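PDB 6F74: alcohol oxidase from Myceliophthora thermophila, which binds FAD as a VAO-type flavoprotein and is probably an oxidase that reoxidises its flavin with molecular oxygen. Local coordinates for residues Gly244-Ala249 / Val469-Ser474. Sequence-based numbering, arbitrary orientation.
Sequences GGHGPA and VVLLVS. With FAD (flavin-adenine dinucleotide), chain I.
Leu471 lays its CD2 methyl over one face of the His246 imidazole in a CH-pi contact, 3.6 Å from the ring centroid and 24° off the ring normal. Leu471 CD2 lies toward the rim, 3.3 Å from His246 NE2. The opposite face meets FAD N3, 3.1 Å from the ring plane. Val473 packs at the root of the same side chain, its CG2 3.6 Å from His246 CB, while its CG1 approaches the ring obliquely. His246 CG stands between the backbone N and the carbonyl carbon (chi1 67°), which folds the ring back over the flavin atoms that its own backbone holds. His246 N donates to FAD O2 at 3.1 Å, and FAD N3 donates to His246 O at 3.0 Å. The contact joins the FAD-binding domain of this VAO-type fold to strand 467-472 of the seven-stranded antiparallel sheet. Tyr352 and Glu543 hydrogen-bond to His246 ND1 and NE2 and fix the ring's rotation. Replacing His246 by an alanine is likely to open a gap between Leu471 and the flavin and leave Tyr352 and Glu543 without their imidazole partner. Thr250 OG1 lies within hydrogen-bonding reach of both Gly247 O and Val473 O.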
loop_
_atom_site.group_PDB
_atom_site.type_symbol
_atom_site.label_atom_id
_atom_site.label_comp_id
_atom_site.label_asym_id
_atom_site.label_seq_id
_atom_site.Cartn_x
_atom_site.Cartn_y
_atom_site.Cartn_z
ATOM N N GLY A 244 3.128 -6.246 -4.355
ATOM C CA GLY A 244 4.509 -5.773 -4.513
ATOM C C GLY A 244 5.188 -5.607 -3.181
ATOM O O GLY A 244 5.918 -6.476 -2.776
ATOM N N GLY A 245 4.942 -4.500 -2.507
ATOM C CA GLY A 245 5.548 -4.216 -1.204
ATOM C C GLY A 245 6.957 -3.653 -1.294
ATOM O O GLY A 245 7.891 -4.410 -1.509
ATOM N N HIS A 246 7.096 -2.334 -1.127
ATOM C CA HIS A 246 8.383 -1.663 -1.092
ATOM C C HIS A 246 8.700 -1.228 0.314
ATOM O O HIS A 246 7.840 -1.123 1.163
ATOM C CB HIS A 246 8.437 -0.450 -2.050
ATOM C CG HIS A 246 7.541 0.669 -1.657
ATOM N ND1 HIS A 246 7.896 1.615 -0.717
ATOM C CD2 HIS A 246 6.284 0.973 -2.047
ATOM C CE1 HIS A 246 6.879 2.441 -0.521
ATOM N NE2 HIS A 246 5.885 2.071 -1.312
ATOM N N GLY A 247 9.981 -0.994 0.554
ATOM C CA GLY A 247 10.479 -0.563 1.857
ATOM C C GLY A 247 11.960 -0.272 1.725
ATOM O O GLY A 247 12.531 -0.478 0.661
ATOM N N PRO A 248 12.606 0.163 2.801
ATOM C CA PRO A 248 14.026 0.504 2.716
ATOM C C PRO A 248 14.957 -0.586 2.126
ATOM O O PRO A 248 15.909 -0.245 1.410
ATOM C CB PRO A 248 14.380 0.772 4.183
ATOM C CG PRO A 248 13.133 1.345 4.741
ATOM C CD PRO A 248 12.040 0.494 4.121
ATOM N N ALA A 249 14.648 -1.862 2.412
ATOM C CA ALA A 249 15.526 -2.984 2.097
ATOM C C ALA A 249 15.256 -3.724 0.766
ATOM O O ALA A 249 15.952 -4.680 0.456
ATOM C CB ALA A 249 15.535 -3.958 3.271
ATOM N N VAL A 469 6.310 12.126 -5.106
ATOM C CA VAL A 469 7.142 11.243 -4.310
ATOM C C VAL A 469 7.913 10.341 -5.260
ATOM O O VAL A 469 7.341 9.807 -6.258
ATOM C CB VAL A 469 6.311 10.372 -3.344
ATOM C CG1 VAL A 469 7.208 9.480 -2.463
ATOM C CG2 VAL A 469 5.391 11.238 -2.478
ATOM N N VAL A 470 9.203 10.183 -4.945
ATOM C CA VAL A 470 10.094 9.240 -5.606
ATOM C C VAL A 470 10.344 8.024 -4.705
ATOM O O VAL A 470 10.788 8.201 -3.586
ATOM C CB VAL A 470 11.445 9.891 -5.917
ATOM C CG1 VAL A 470 12.414 8.875 -6.483
ATOM C CG2 VAL A 470 11.253 10.962 -6.969
ATOM N N LEU A 471 10.061 6.812 -5.209
ATOM C CA LEU A 471 10.289 5.564 -4.462
ATOM C C LEU A 471 11.463 4.841 -5.090
ATOM O O LEU A 471 11.310 4.090 -6.057
ATOM C CB LEU A 471 9.042 4.685 -4.504
ATOM C CG LEU A 471 7.734 5.267 -3.968
ATOM C CD1 LEU A 471 7.199 6.289 -4.933
ATOM C CD2 LEU A 471 6.737 4.131 -3.794
ATOM N N LEU A 472 12.663 5.117 -4.592
ATOM C CA LEU A 472 13.848 4.530 -5.172
ATOM C C LEU A 472 13.997 3.152 -4.507
ATOM O O LEU A 472 14.799 2.957 -3.596
ATOM C CB LEU A 472 15.049 5.432 -4.957
ATOM C CG LEU A 472 16.353 4.982 -5.608
ATOM C CD1 LEU A 472 16.225 4.856 -7.136
ATOM C CD2 LEU A 472 17.441 5.969 -5.228
ATOM N N VAL A 473 13.181 2.220 -4.973
ATOM C CA VAL A 473 12.966 0.952 -4.253
ATOM C C VAL A 473 13.157 -0.285 -5.075
ATOM O O VAL A 473 13.026 -1.351 -4.549
ATOM C CB VAL A 473 11.569 0.901 -3.588
ATOM C CG1 VAL A 473 11.408 2.048 -2.602
ATOM C CG2 VAL A 473 10.462 0.940 -4.615
ATOM N N SER A 474 13.475 -0.161 -6.354
ATOM C CA SER A 474 13.697 -1.321 -7.191
ATOM C C SER A 474 15.158 -1.268 -7.630
ATOM O O SER A 474 15.973 -0.698 -6.911
ATOM C CB SER A 474 12.709 -1.364 -8.340
ATOM O OG SER A 474 12.923 -2.472 -9.211
HETATM P PA FAD I . -6.040 -4.133 4.260
HETATM O O1A FAD I . -6.869 -2.885 3.971
HETATM O O2A FAD I . -6.358 -4.867 5.524
HETATM O O5B FAD I . -6.193 -5.091 3.014
HETATM C C5B FAD I . -5.705 -4.681 1.766
HETATM C C4B FAD I . -6.231 -5.624 0.699
HETATM O O4B FAD I . -5.681 -6.902 0.973
HETATM C C3B FAD I . -7.724 -5.827 0.663
HETATM O O3B FAD I . -8.076 -6.163 -0.684
HETATM C C2B FAD I . -7.958 -7.057 1.505
HETATM O O2B FAD I . -9.069 -7.868 1.106
HETATM C C1B FAD I . -6.703 -7.848 1.251
HETATM N N9A FAD I . -6.237 -8.697 2.352
HETATM C C8A FAD I . -5.723 -8.286 3.520
HETATM N N7A FAD I . -5.361 -9.336 4.282
HETATM C C5A FAD I . -5.641 -10.430 3.581
HETATM C C6A FAD I . -5.481 -11.863 3.828
HETATM N N6A FAD I . -4.938 -12.233 5.011
HETATM N N1A FAD I . -5.900 -12.719 2.859
HETATM C C2A FAD I . -6.439 -12.266 1.698
HETATM N N3A FAD I . -6.593 -10.950 1.397
HETATM C C4A FAD I . -6.207 -10.014 2.302
HETATM N N1 FAD I . 3.052 0.103 1.092
HETATM C C2 FAD I . 4.354 -0.023 0.750
HETATM O O2 FAD I . 4.653 -0.736 -0.242
HETATM N N3 FAD I . 5.341 0.568 1.455
HETATM C C4 FAD I . 5.098 1.350 2.521
HETATM O O4 FAD I . 6.012 1.911 3.160
HETATM C C4X FAD I . 3.698 1.555 2.951
HETATM N N5 FAD I . 3.392 2.336 4.007
HETATM C C5X FAD I . 2.099 2.498 4.382
HETATM C C6 FAD I . 1.802 3.292 5.489
HETATM C C7 FAD I . 0.502 3.474 5.925
HETATM C C7M FAD I . 0.358 4.383 7.120
HETATM C C8 FAD I . -0.614 2.794 5.207
HETATM C C8M FAD I . -2.067 2.901 5.648
HETATM C C9 FAD I . -0.325 2.020 4.088
HETATM C C9A FAD I . 0.992 1.826 3.637
HETATM N N10 FAD I . 1.327 1.015 2.518
HETATM C C10 FAD I . 2.672 0.870 2.151
HETATM C "C1'" FAD I . 0.306 0.376 1.655
HETATM C "C2'" FAD I . -0.043 -1.061 1.854
HETATM O "O2'" FAD I . 0.943 -1.834 1.174
HETATM C "C3'" FAD I . -1.405 -1.345 1.211
HETATM O "O3'" FAD I . -2.404 -0.408 1.650
HETATM C "C4'" FAD I . -1.873 -2.768 1.482
HETATM O "O4'" FAD I . -3.139 -2.984 0.850
HETATM C "C5'" FAD I . -1.969 -3.045 2.975
HETATM O "O5'" FAD I . -2.395 -4.376 3.206
HETATM P P FAD I . -3.188 -4.568 4.562
HETATM O O1P FAD I . -2.429 -3.929 5.692
HETATM O O2P FAD I . -3.550 -6.014 4.631
HETATM O O3P FAD I . -4.488 -3.657 4.250
#